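PDB 4F53: SusD homolog from Bacteroides ovatus, which probably binds mucin O-glycans at the cell surface as a SusD-family outer membrane lipoprotein with a TPR-like helical fold. Local coordinates for residues 153-164 and 214-224; 34-42 and 116-126. All coordinates share one frame; numbering follows the deposited sequence. Where two conformers were deposited one is given.

How the contacts relate
From the N terminus, helix 25-37 and the turn after it are met by helix 110-131 in contact 2, closing a loop of 73 residues that includes helix 82-106. Only then does contact 1 open: helix 152-173 is joined to the hairpin 215-220 and the start of helix 221-231, across a 49-residue loop holding helix 190-207. The two contacts are therefore in series, neither nested nor crossed, with centres about 19 Å apart. Helices 110-131 and 152-173, consecutive in the chain, link them directly: Met159 packs on Met124 and Leu125. Together the contacts tie the N-terminal helix, through this pair, to the calcium-bearing hairpin, within one TPR-like helical array.

Contact 1. Residues 153-164 and 214-224; sequences QAVYAKMLEDLD and FNVNGKTSQQL. With CA (calcium ion), chain D.
Glu161 meets Asn217 because its CG stands anti to the backbone N (chi1 179°) and the rest of the chain runs out extended, carrying the carboxylate past the helix surface to the tip of a beta hairpin. That hairpin, residues 215-220, is closed by a type I' turn from Val216 to Lys219 and lies on helix 152-173 of the TPR-like fold. Asn217 ND2 donates to Glu161 OE1 (3.1 Å, N-H...O 158°), approaching from well above the carboxylate plane while the acceptor stays near the plane of the amide. The other end of the amide faces the calcium ion, which Asn217 OD1 binds at 2.3 Å, and a calcium-bound water donates to Glu161 OE1 at 2.9 Å, making Glu161 a second-shell residue. Cut back to an alanine here, the side chain would lose its carboxylate, which would probably leave Asn217 ND2 without its acceptor on the helix and the amide and the metal-bound water freer to turn.

Beneath these polar groups lies an apolar layer. Val216 reaches the helix with both methyls, CG1 against Ala157 O (3.6 Å) and CG2 against Leu160 CD1 (4.0 Å). The same Leu160 methyl touches Leu224 CD1 and the edge of the Phe214 ring, whose neighbour Trp516 stacks edge-to-face. Further along the helix, Asp164 OD1 pairs with Lys201, while Lys219 NZ, which also salt-bridges Glu227, forms a salt bridge to Asp164 OD2 at 2.8 Å, from above the carboxylate plane.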
loop_
_atom_site.group_PDB
_atom_site.type_symbol
_atom_site.label_atom_id
_atom_site.label_comp_id
_atom_site.label_asym_id
_atom_site.label_seq_id
_atom_site.Cartn_x
_atom_site.Cartn_y
_atom_site.Cartn_z
ATOM N N GLN A 153 0.053 -6.607 18.216
ATOM C CA GLN A 153 -0.461 -7.969 18.343
ATOM C C GLN A 153 -1.937 -7.986 18.804
ATOM O O GLN A 153 -2.743 -8.732 18.236
ATOM C CB GLN A 153 0.373 -8.809 19.287
ATOM C CG GLN A 153 -0.185 -10.256 19.301
ATOM C CD GLN A 153 0.592 -11.238 20.097
ATOM O OE1 GLN A 153 1.658 -10.942 20.633
ATOM N NE2 GLN A 153 0.046 -12.433 20.179
ATOM N N ALA A 154 -2.278 -7.171 19.814
ATOM C CA ALA A 154 -3.650 -7.046 20.300
ATOM C C ALA A 154 -4.564 -6.439 19.227
ATOM O O ALA A 154 -5.710 -6.866 19.108
ATOM C CB ALA A 154 -3.702 -6.203 21.579
ATOM N N VAL A 155 -4.053 -5.502 18.406
ATOM C CA VAL A 155 -4.809 -4.886 17.298
ATOM C C VAL A 155 -5.128 -5.960 16.250
ATOM O O VAL A 155 -6.297 -6.124 15.896
ATOM C CB VAL A 155 -4.067 -3.686 16.677
ATOM C CG1 VAL A 155 -4.804 -3.165 15.444
ATOM C CG2 VAL A 155 -3.878 -2.566 17.704
ATOM N N TYR A 156 -4.099 -6.724 15.801
ATOM C CA TYR A 156 -4.276 -7.797 14.819
ATOM C C TYR A 156 -5.219 -8.891 15.346
ATOM O O TYR A 156 -6.098 -9.320 14.610
ATOM C CB TYR A 156 -2.908 -8.401 14.418
ATOM C CG TYR A 156 -2.327 -7.768 13.167
ATOM C CD1 TYR A 156 -1.812 -6.467 13.189
ATOM C CD2 TYR A 156 -2.296 -8.462 11.964
ATOM C CE1 TYR A 156 -1.275 -5.883 12.039
ATOM C CE2 TYR A 156 -1.780 -7.883 10.806
ATOM C CZ TYR A 156 -1.264 -6.593 10.848
ATOM O OH TYR A 156 -0.772 -6.033 9.692
ATOM N N ALA A 157 -5.072 -9.301 16.626
ATOM C CA ALA A 157 -5.914 -10.342 17.221
ATOM C C ALA A 157 -7.380 -9.901 17.286
ATOM O O ALA A 157 -8.254 -10.683 16.910
ATOM C CB ALA A 157 -5.409 -10.722 18.604
ATOM N N LYS A 158 -7.652 -8.649 17.713
ATOM C CA LYS A 158 -9.026 -8.142 17.769
ATOM C C LYS A 158 -9.614 -8.038 16.338
ATOM O O LYS A 158 -10.713 -8.530 16.097
ATOM C CB LYS A 158 -9.107 -6.801 18.507
ATOM C CG LYS A 158 -10.516 -6.251 18.542
ATOM C CD LYS A 158 -10.683 -5.012 19.405
ATOM C CE LYS A 158 -11.828 -4.144 18.914
ATOM N NZ LYS A 158 -13.135 -4.870 18.837
HETATM N N MSE A 159 -8.859 -7.476 15.390
HETATM C CA MSE A 159 -9.275 -7.344 13.995
HETATM C C MSE A 159 -9.622 -8.683 13.377
HETATM O O MSE A 159 -10.668 -8.797 12.734
HETATM C CB MSE A 159 -8.169 -6.687 13.136
HETATM C CG MSE A 159 -8.025 -5.176 13.353
HETATM SE SE MSE A 159 -6.521 -4.526 12.285
HETATM C CE MSE A 159 -6.900 -2.675 12.586
ATOM N N LEU A 160 -8.755 -9.696 13.567
ATOM C CA LEU A 160 -8.949 -11.024 12.970
ATOM C C LEU A 160 -10.174 -11.714 13.570
ATOM O O LEU A 160 -10.963 -12.302 12.826
ATOM C CB LEU A 160 -7.687 -11.903 13.064
ATOM C CG LEU A 160 -6.628 -11.616 11.967
ATOM C CD1 LEU A 160 -5.219 -12.081 12.404
ATOM C CD2 LEU A 160 -7.013 -12.274 10.615
ATOM N N GLU A 161 -10.396 -11.548 14.882
ATOM C CA GLU A 161 -11.544 -12.111 15.581
ATOM C C GLU A 161 -12.849 -11.429 15.113
ATOM O O GLU A 161 -13.851 -12.108 14.891
ATOM C CB GLU A 161 -11.342 -11.950 17.084
ATOM C CG GLU A 161 -12.489 -12.477 17.925
ATOM C CD GLU A 161 -12.200 -12.597 19.409
ATOM O OE1 GLU A 161 -11.023 -12.805 19.782
ATOM O OE2 GLU A 161 -13.165 -12.515 20.201
ATOM N N ASP A 162 -12.839 -10.099 14.985
ATOM C CA ASP A 162 -14.003 -9.356 14.505
ATOM C C ASP A 162 -14.272 -9.667 13.028
ATOM O O ASP A 162 -15.437 -9.819 12.643
ATOM C CB ASP A 162 -13.845 -7.831 14.732
ATOM C CG ASP A 162 -13.861 -7.419 16.207
ATOM O OD1 ASP A 162 -14.307 -8.238 17.060
ATOM O OD2 ASP A 162 -13.385 -6.311 16.515
ATOM N N LEU A 163 -13.200 -9.843 12.223
ATOM C CA LEU A 163 -13.317 -10.182 10.809
ATOM C C LEU A 163 -14.029 -11.544 10.634
ATOM O O LEU A 163 -14.881 -11.663 9.751
ATOM C CB LEU A 163 -11.922 -10.183 10.154
ATOM C CG LEU A 163 -11.839 -10.292 8.637
ATOM C CD1 LEU A 163 -12.806 -9.338 7.953
ATOM C CD2 LEU A 163 -10.426 -10.094 8.191
ATOM N N ASP A 164 -13.725 -12.546 11.502
ATOM C CA ASP A 164 -14.410 -13.853 11.488
ATOM C C ASP A 164 -15.933 -13.694 11.676
ATOM O O ASP A 164 -16.706 -14.371 11.000
ATOM C CB ASP A 164 -13.854 -14.785 12.569
ATOM C CG ASP A 164 -12.758 -15.713 12.084
ATOM O OD1 ASP A 164 -12.671 -15.936 10.859
ATOM O OD2 ASP A 164 -12.006 -16.246 12.938
ATOM N N PHE A 214 2.275 -17.184 16.958
ATOM C CA PHE A 214 1.089 -16.342 16.841
ATOM C C PHE A 214 -0.160 -17.180 16.560
ATOM O O PHE A 214 -0.163 -18.053 15.682
ATOM C CB PHE A 214 1.247 -15.247 15.755
ATOM C CG PHE A 214 -0.024 -14.452 15.503
ATOM C CD1 PHE A 214 -0.536 -13.599 16.474
ATOM C CD2 PHE A 214 -0.753 -14.629 14.334
ATOM C CE1 PHE A 214 -1.707 -12.885 16.253
ATOM C CE2 PHE A 214 -1.929 -13.919 14.118
ATOM C CZ PHE A 214 -2.391 -13.040 15.071
ATOM N N ASN A 215 -1.222 -16.882 17.295
ATOM C CA ASN A 215 -2.524 -17.499 17.109
ATOM C C ASN A 215 -3.614 -16.554 17.618
ATOM O O ASN A 215 -3.349 -15.704 18.464
ATOM C CB ASN A 215 -2.620 -18.896 17.790
ATOM C CG ASN A 215 -2.675 -18.831 19.295
ATOM O OD1 ASN A 215 -3.752 -18.812 19.897
ATOM N ND2 ASN A 215 -1.514 -18.706 19.923
ATOM N N VAL A 216 -4.823 -16.693 17.061
ATOM C CA VAL A 216 -6.030 -15.964 17.446
ATOM C C VAL A 216 -7.026 -17.040 17.854
ATOM O O VAL A 216 -7.519 -17.771 16.991
ATOM C CB VAL A 216 -6.587 -15.023 16.342
ATOM C CG1 VAL A 216 -7.787 -14.233 16.846
ATOM C CG2 VAL A 216 -5.514 -14.075 15.835
ATOM N N ASN A 217 -7.270 -17.180 19.178
ATOM C CA ASN A 217 -8.153 -18.193 19.758
ATOM C C ASN A 217 -7.755 -19.604 19.282
ATOM O O ASN A 217 -8.633 -20.403 18.906
ATOM C CB ASN A 217 -9.626 -17.891 19.429
ATOM C CG ASN A 217 -10.073 -16.524 19.874
ATOM O OD1 ASN A 217 -9.727 -16.072 20.960
ATOM N ND2 ASN A 217 -10.842 -15.832 19.039
ATOM N N GLY A 218 -6.440 -19.876 19.280
ATOM C CA GLY A 218 -5.891 -21.167 18.881
ATOM C C GLY A 218 -5.629 -21.318 17.395
ATOM O O GLY A 218 -5.003 -22.296 16.994
ATOM N N LYS A 219 -6.103 -20.363 16.557
ATOM C CA LYS A 219 -5.903 -20.405 15.096
ATOM C C LYS A 219 -4.593 -19.743 14.721
ATOM O O LYS A 219 -4.411 -18.558 14.975
ATOM C CB LYS A 219 -7.058 -19.718 14.353
ATOM C CG LYS A 219 -8.446 -20.344 14.529
ATOM C CD LYS A 219 -9.474 -19.350 13.958
ATOM C CE LYS A 219 -10.881 -19.866 13.816
ATOM N NZ LYS A 219 -11.654 -19.016 12.862
ATOM N N THR A 220 -3.681 -20.495 14.125
ATOM C CA THR A 220 -2.368 -19.996 13.682
ATOM C C THR A 220 -2.501 -19.221 12.372
ATOM O O THR A 220 -3.568 -19.260 11.735
ATOM C CB THR A 220 -1.407 -21.185 13.489
ATOM O OG1 THR A 220 -1.924 -22.003 12.441
ATOM C CG2 THR A 220 -1.229 -22.014 14.765
ATOM N N SER A 221 -1.422 -18.540 11.957
ATOM C CA SER A 221 -1.385 -17.830 10.672
ATOM C C SER A 221 -1.781 -18.796 9.520
ATOM O O SER A 221 -2.621 -18.452 8.691
ATOM C CB SER A 221 -0.002 -17.249 10.409
ATOM O OG SER A 221 0.397 -16.342 11.416
ATOM N N GLN A 222 -1.192 -20.003 9.499
ATOM C CA GLN A 222 -1.504 -21.035 8.508
ATOM C C GLN A 222 -3.017 -21.354 8.477
ATOM O O GLN A 222 -3.608 -21.384 7.395
ATOM C CB GLN A 222 -0.715 -22.336 8.804
ATOM C CG GLN A 222 -1.175 -23.504 7.935
ATOM C CD GLN A 222 -0.443 -24.787 8.152
ATOM O OE1 GLN A 222 0.397 -24.921 9.037
ATOM N NE2 GLN A 222 -0.797 -25.782 7.358
ATOM N N GLN A 223 -3.611 -21.589 9.658
ATOM C CA GLN A 223 -5.023 -21.941 9.818
ATOM C C GLN A 223 -5.950 -20.832 9.334
ATOM O O GLN A 223 -6.929 -21.122 8.657
ATOM C CB GLN A 223 -5.337 -22.282 11.285
ATOM C CG GLN A 223 -6.776 -22.753 11.533
ATOM C CD GLN A 223 -7.007 -23.279 12.933
ATOM O OE1 GLN A 223 -6.068 -23.573 13.695
ATOM N NE2 GLN A 223 -8.273 -23.451 13.284
ATOM N N LEU A 224 -5.655 -19.573 9.692
ATOM C CA LEU A 224 -6.472 -18.422 9.284
ATOM C C LEU A 224 -6.461 -18.288 7.759
ATOM O O LEU A 224 -7.509 -18.094 7.153
ATOM C CB LEU A 224 -5.956 -17.129 9.958
ATOM C CG LEU A 224 -6.095 -17.082 11.502
ATOM C CD1 LEU A 224 -5.166 -16.053 12.096
ATOM C CD2 LEU A 224 -7.546 -16.831 11.927
HETATM CA CA CA D . -10.144 -15.674 23.196
HETATM O O HOH W 1 -2.737 -13.187 19.656
HETATM O O HOH W 2 -11.088 -13.367 22.585
HETATM O O HOH W 3 -12.063 -16.155 16.203
HETATM O O HOH W 4 -9.832 -13.489 24.848
HETATM O O HOH W 5 -9.252 -18.162 23.404
#

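Contact 2. Residues 34-42 and 116-126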
loop_
_atom_site.group_PDB
_atom_site.type_symbol
_atom_site.label_atom_id
_atom_site.label_comp_id
_atom_site.label_asym_id
_atom_site.label_seq_id
_atom_site.Cartn_x
_atom_site.Cartn_y
_atom_site.Cartn_z
ATOM N N ASN A 34 -18.676 7.551 3.624
ATOM C CA ASN A 34 -17.471 8.243 4.075
ATOM C C ASN A 34 -16.477 7.197 4.675
ATOM O O ASN A 34 -15.274 7.281 4.443
ATOM C CB ASN A 34 -17.842 9.369 5.083
ATOM C CG ASN A 34 -18.897 10.394 4.634
ATOM O OD1 ASN A 34 -19.246 10.542 3.448
ATOM N ND2 ASN A 34 -19.433 11.155 5.592
ATOM N N LEU A 35 -16.998 6.219 5.430
ATOM C CA LEU A 35 -16.170 5.172 6.041
ATOM C C LEU A 35 -15.527 4.330 4.958
ATOM O O LEU A 35 -14.328 4.035 5.041
ATOM C CB LEU A 35 -16.979 4.294 7.012
ATOM C CG LEU A 35 -17.656 5.007 8.237
ATOM C CD1 LEU A 35 -18.298 3.991 9.142
ATOM C CD2 LEU A 35 -16.661 5.866 9.058
ATOM N N GLN A 36 -16.301 4.003 3.902
ATOM C CA GLN A 36 -15.799 3.208 2.769
ATOM C C GLN A 36 -14.643 3.931 2.051
ATOM O O GLN A 36 -13.645 3.312 1.679
ATOM C CB GLN A 36 -16.938 2.926 1.792
ATOM C CG GLN A 36 -16.554 1.990 0.683
ATOM C CD GLN A 36 -17.652 1.799 -0.313
ATOM O OE1 GLN A 36 -17.972 2.687 -1.111
ATOM N NE2 GLN A 36 -18.247 0.625 -0.289
ATOM N N ASP A 37 -14.785 5.241 1.877
ATOM C CA ASP A 37 -13.812 6.056 1.173
ATOM C C ASP A 37 -12.419 6.041 1.825
ATOM O O ASP A 37 -11.416 6.045 1.112
ATOM C CB ASP A 37 -14.342 7.498 1.101
ATOM C CG ASP A 37 -13.342 8.504 0.545
ATOM O OD1 ASP A 37 -12.743 8.225 -0.510
ATOM O OD2 ASP A 37 -13.110 9.526 1.206
ATOM N N LEU A 38 -12.358 6.024 3.158
ATOM C CA LEU A 38 -11.108 6.147 3.920
ATOM C C LEU A 38 -10.175 4.933 3.812
ATOM O O LEU A 38 -9.016 5.032 4.253
ATOM C CB LEU A 38 -11.386 6.520 5.398
ATOM C CG LEU A 38 -11.952 7.952 5.540
ATOM C CD1 LEU A 38 -12.651 8.152 6.881
ATOM C CD2 LEU A 38 -10.878 9.031 5.244
HETATM N N MSE A 39 -10.615 3.831 3.160
HETATM C CA MSE A 39 -9.709 2.684 2.936
HETATM C C MSE A 39 -8.560 3.063 1.983
HETATM O O MSE A 39 -7.456 2.529 2.076
HETATM C CB MSE A 39 -10.484 1.484 2.349
HETATM C CG MSE A 39 -11.600 0.993 3.289
HETATM SE SE MSE A 39 -12.190 -0.793 2.792
HETATM C CE MSE A 39 -13.207 -0.347 1.308
HETATM N N MSE A 40 -8.857 3.967 1.039
HETATM C CA MSE A 40 -7.951 4.472 -0.008
HETATM C C MSE A 40 -8.480 5.878 -0.329
HETATM O O MSE A 40 -9.240 6.053 -1.291
HETATM C CB MSE A 40 -7.994 3.507 -1.211
HETATM C CG MSE A 40 -6.815 3.676 -2.154
HETATM SE SE MSE A 40 -5.112 3.139 -1.340
HETATM C CE MSE A 40 -5.561 1.255 -1.079
ATOM N N PRO A 41 -8.199 6.861 0.568
ATOM C CA PRO A 41 -8.890 8.164 0.488
ATOM C C PRO A 41 -8.759 8.934 -0.816
ATOM O O PRO A 41 -7.706 8.999 -1.423
ATOM C CB PRO A 41 -8.315 8.966 1.653
ATOM C CG PRO A 41 -7.144 8.168 2.158
ATOM C CD PRO A 41 -7.390 6.756 1.808
ATOM N N GLU A 42 -9.889 9.503 -1.233
ATOM C CA GLU A 42 -10.048 10.298 -2.435
ATOM C C GLU A 42 -9.629 11.764 -2.226
ATOM O O GLU A 42 -9.059 12.345 -3.161
ATOM C CB GLU A 42 -11.499 10.236 -2.903
ATOM C CG GLU A 42 -11.726 10.973 -4.204
ATOM C CD GLU A 42 -13.150 11.016 -4.710
ATOM O OE1 GLU A 42 -13.887 10.025 -4.515
ATOM O OE2 GLU A 42 -13.516 12.034 -5.333
ATOM N N ALA A 116 -19.369 -1.376 8.400
ATOM C CA ALA A 116 -18.711 -0.279 9.121
ATOM C C ALA A 116 -17.459 -0.802 9.848
ATOM O O ALA A 116 -16.400 -0.181 9.756
ATOM C CB ALA A 116 -19.682 0.361 10.113
ATOM N N GLU A 117 -17.570 -1.977 10.506
ATOM C CA GLU A 117 -16.455 -2.641 11.187
ATOM C C GLU A 117 -15.391 -3.121 10.199
ATOM O O GLU A 117 -14.207 -3.041 10.517
ATOM C CB GLU A 117 -16.941 -3.831 12.033
ATOM C CG GLU A 117 -16.021 -4.149 13.202
ATOM C CD GLU A 117 -15.908 -3.042 14.236
ATOM O OE1 GLU A 117 -16.876 -2.258 14.386
ATOM O OE2 GLU A 117 -14.844 -2.951 14.889
ATOM N N LEU A 118 -15.805 -3.631 9.018
ATOM C CA LEU A 118 -14.878 -4.072 7.970
ATOM C C LEU A 118 -14.019 -2.882 7.497
ATOM O O LEU A 118 -12.809 -3.033 7.366
ATOM C CB LEU A 118 -15.631 -4.715 6.790
ATOM C CG LEU A 118 -14.774 -5.212 5.593
ATOM C CD1 LEU A 118 -13.818 -6.317 6.003
ATOM C CD2 LEU A 118 -15.654 -5.697 4.459
ATOM N N TYR A 119 -14.641 -1.691 7.288
ATOM C CA TYR A 119 -13.947 -0.473 6.861
ATOM C C TYR A 119 -12.979 -0.034 7.936
ATOM O O TYR A 119 -11.841 0.279 7.612
ATOM C CB TYR A 119 -14.948 0.658 6.523
ATOM C CG TYR A 119 -15.968 0.299 5.456
ATOM C CD1 TYR A 119 -15.668 -0.631 4.454
ATOM C CD2 TYR A 119 -17.220 0.908 5.429
ATOM C CE1 TYR A 119 -16.593 -0.944 3.459
ATOM C CE2 TYR A 119 -18.161 0.584 4.450
ATOM C CZ TYR A 119 -17.835 -0.325 3.458
ATOM O OH TYR A 119 -18.768 -0.639 2.506
ATOM N N ARG A 120 -13.404 -0.088 9.216
ATOM C CA ARG A 120 -12.569 0.211 10.387
ATOM C C ARG A 120 -11.309 -0.660 10.414
ATOM O O ARG A 120 -10.222 -0.134 10.609
ATOM C CB ARG A 120 -13.366 -0.007 11.677
ATOM C CG ARG A 120 -12.671 0.561 12.878
ATOM C CD ARG A 120 -13.337 0.036 14.118
ATOM N NE ARG A 120 -12.655 0.533 15.307
ATOM C CZ ARG A 120 -12.714 -0.048 16.493
ATOM N NH1 ARG A 120 -13.418 -1.159 16.661
ATOM N NH2 ARG A 120 -12.062 0.471 17.522
ATOM N N ILE A 121 -11.460 -1.991 10.201
ATOM C CA ILE A 121 -10.336 -2.923 10.155
ATOM C C ILE A 121 -9.337 -2.512 9.041
ATOM O O ILE A 121 -8.169 -2.324 9.350
ATOM C CB ILE A 121 -10.818 -4.391 10.018
ATOM C CG1 ILE A 121 -11.548 -4.809 11.309
ATOM C CG2 ILE A 121 -9.622 -5.323 9.726
ATOM C CD1 ILE A 121 -12.334 -6.111 11.262
ATOM N N VAL A 122 -9.803 -2.298 7.794
ATOM C CA VAL A 122 -8.948 -1.926 6.646
ATOM C C VAL A 122 -8.232 -0.576 6.905
ATOM O O VAL A 122 -7.031 -0.469 6.639
ATOM C CB VAL A 122 -9.748 -1.886 5.296
ATOM C CG1 VAL A 122 -8.852 -1.506 4.113
ATOM C CG2 VAL A 122 -10.458 -3.209 5.021
ATOM N N VAL A 123 -8.961 0.440 7.426
ATOM C CA VAL A 123 -8.419 1.781 7.672
ATOM C C VAL A 123 -7.386 1.727 8.792
ATOM O O VAL A 123 -6.273 2.218 8.631
ATOM C CB VAL A 123 -9.535 2.821 7.968
ATOM C CG1 VAL A 123 -8.943 4.165 8.396
ATOM C CG2 VAL A 123 -10.428 3.001 6.752
HETATM N N MSE A 124 -7.744 1.110 9.907
HETATM C CA MSE A 124 -6.857 1.037 11.061
HETATM C C MSE A 124 -5.729 0.018 10.832
HETATM O O MSE A 124 -4.690 0.128 11.480
HETATM C CB MSE A 124 -7.650 0.807 12.359
HETATM C CG MSE A 124 -8.583 1.983 12.656
HETATM SE SE MSE A 124 -7.610 3.689 12.820
HETATM C CE MSE A 124 -8.974 4.985 12.144
ATOM N N LEU A 125 -5.890 -0.894 9.860
ATOM C CA LEU A 125 -4.810 -1.798 9.418
ATOM C C LEU A 125 -3.683 -0.946 8.812
ATOM O O LEU A 125 -2.541 -1.193 9.128
ATOM C CB LEU A 125 -5.296 -2.863 8.408
ATOM C CG LEU A 125 -4.267 -3.915 7.919
ATOM C CD1 LEU A 125 -3.746 -4.785 9.089
ATOM C CD2 LEU A 125 -4.880 -4.808 6.847
ATOM N N ARG A 126 -4.008 0.077 7.988
ATOM C CA ARG A 126 -3.010 1.012 7.417
ATOM C C ARG A 126 -2.252 1.729 8.537
ATOM O O ARG A 126 -1.035 1.855 8.471
ATOM C CB ARG A 126 -3.644 2.105 6.528
ATOM C CG ARG A 126 -4.528 1.656 5.397
ATOM C CD ARG A 126 -5.128 2.877 4.721
ATOM N NE ARG A 126 -4.068 3.817 4.347
ATOM C CZ ARG A 126 -3.845 4.280 3.127
ATOM N NH1 ARG A 126 -4.651 3.948 2.127
ATOM N NH2 ARG A 126 -2.831 5.099 2.902
#
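Gln36 and Met39 bring the last part of helix 25-37 and its following type I turn, Asp37 to Met40, tight against helix 110-131: their CA atoms lie 5.8 Å from that of Tyr119 and 5.0 Å from that of Val123 respectively. This is a buried contact of a helix and the turn that follows it with a second helix, inside the SusD-like fold. Gln36 covers one face of the Tyr119 ring, its CA 3.8 Å from the ring centroid and 11° off the normal, a CH-pi contact. From there its extended chain follows the ring outward to a weak hydrogen bond from Gln36 NE2 to Tyr119 OH, although Asp183 is the stronger partner of that amide. Leu35 CB packs obliquely on the same ring at CD2.

Met39, a selenomethionine, lays its selenium 3.7 Å from Val122 CG1 and 3.9 Å from Tyr119 CD1, an oblique Met-aromatic contact; the bend at chi3 (-76°) turns its methyl CE toward the CD1 side of that ring. Val123 CG2 presses on the backbone of Leu38, 3.5 Å from its carbonyl O. At the far end Arg126, bent at chi3, offers NH1 to Met39 O (3.1 Å, N-H...O 158°). The acceptor lies near the guanidinium plane, whereas the donor stands above the carbonyl plane. With NH2 salt-bridged to Asp51, two guanidinium nitrogens have partners: Asp51 probably balances the buried charge, while NH1 satisfies a carbonyl of the turn.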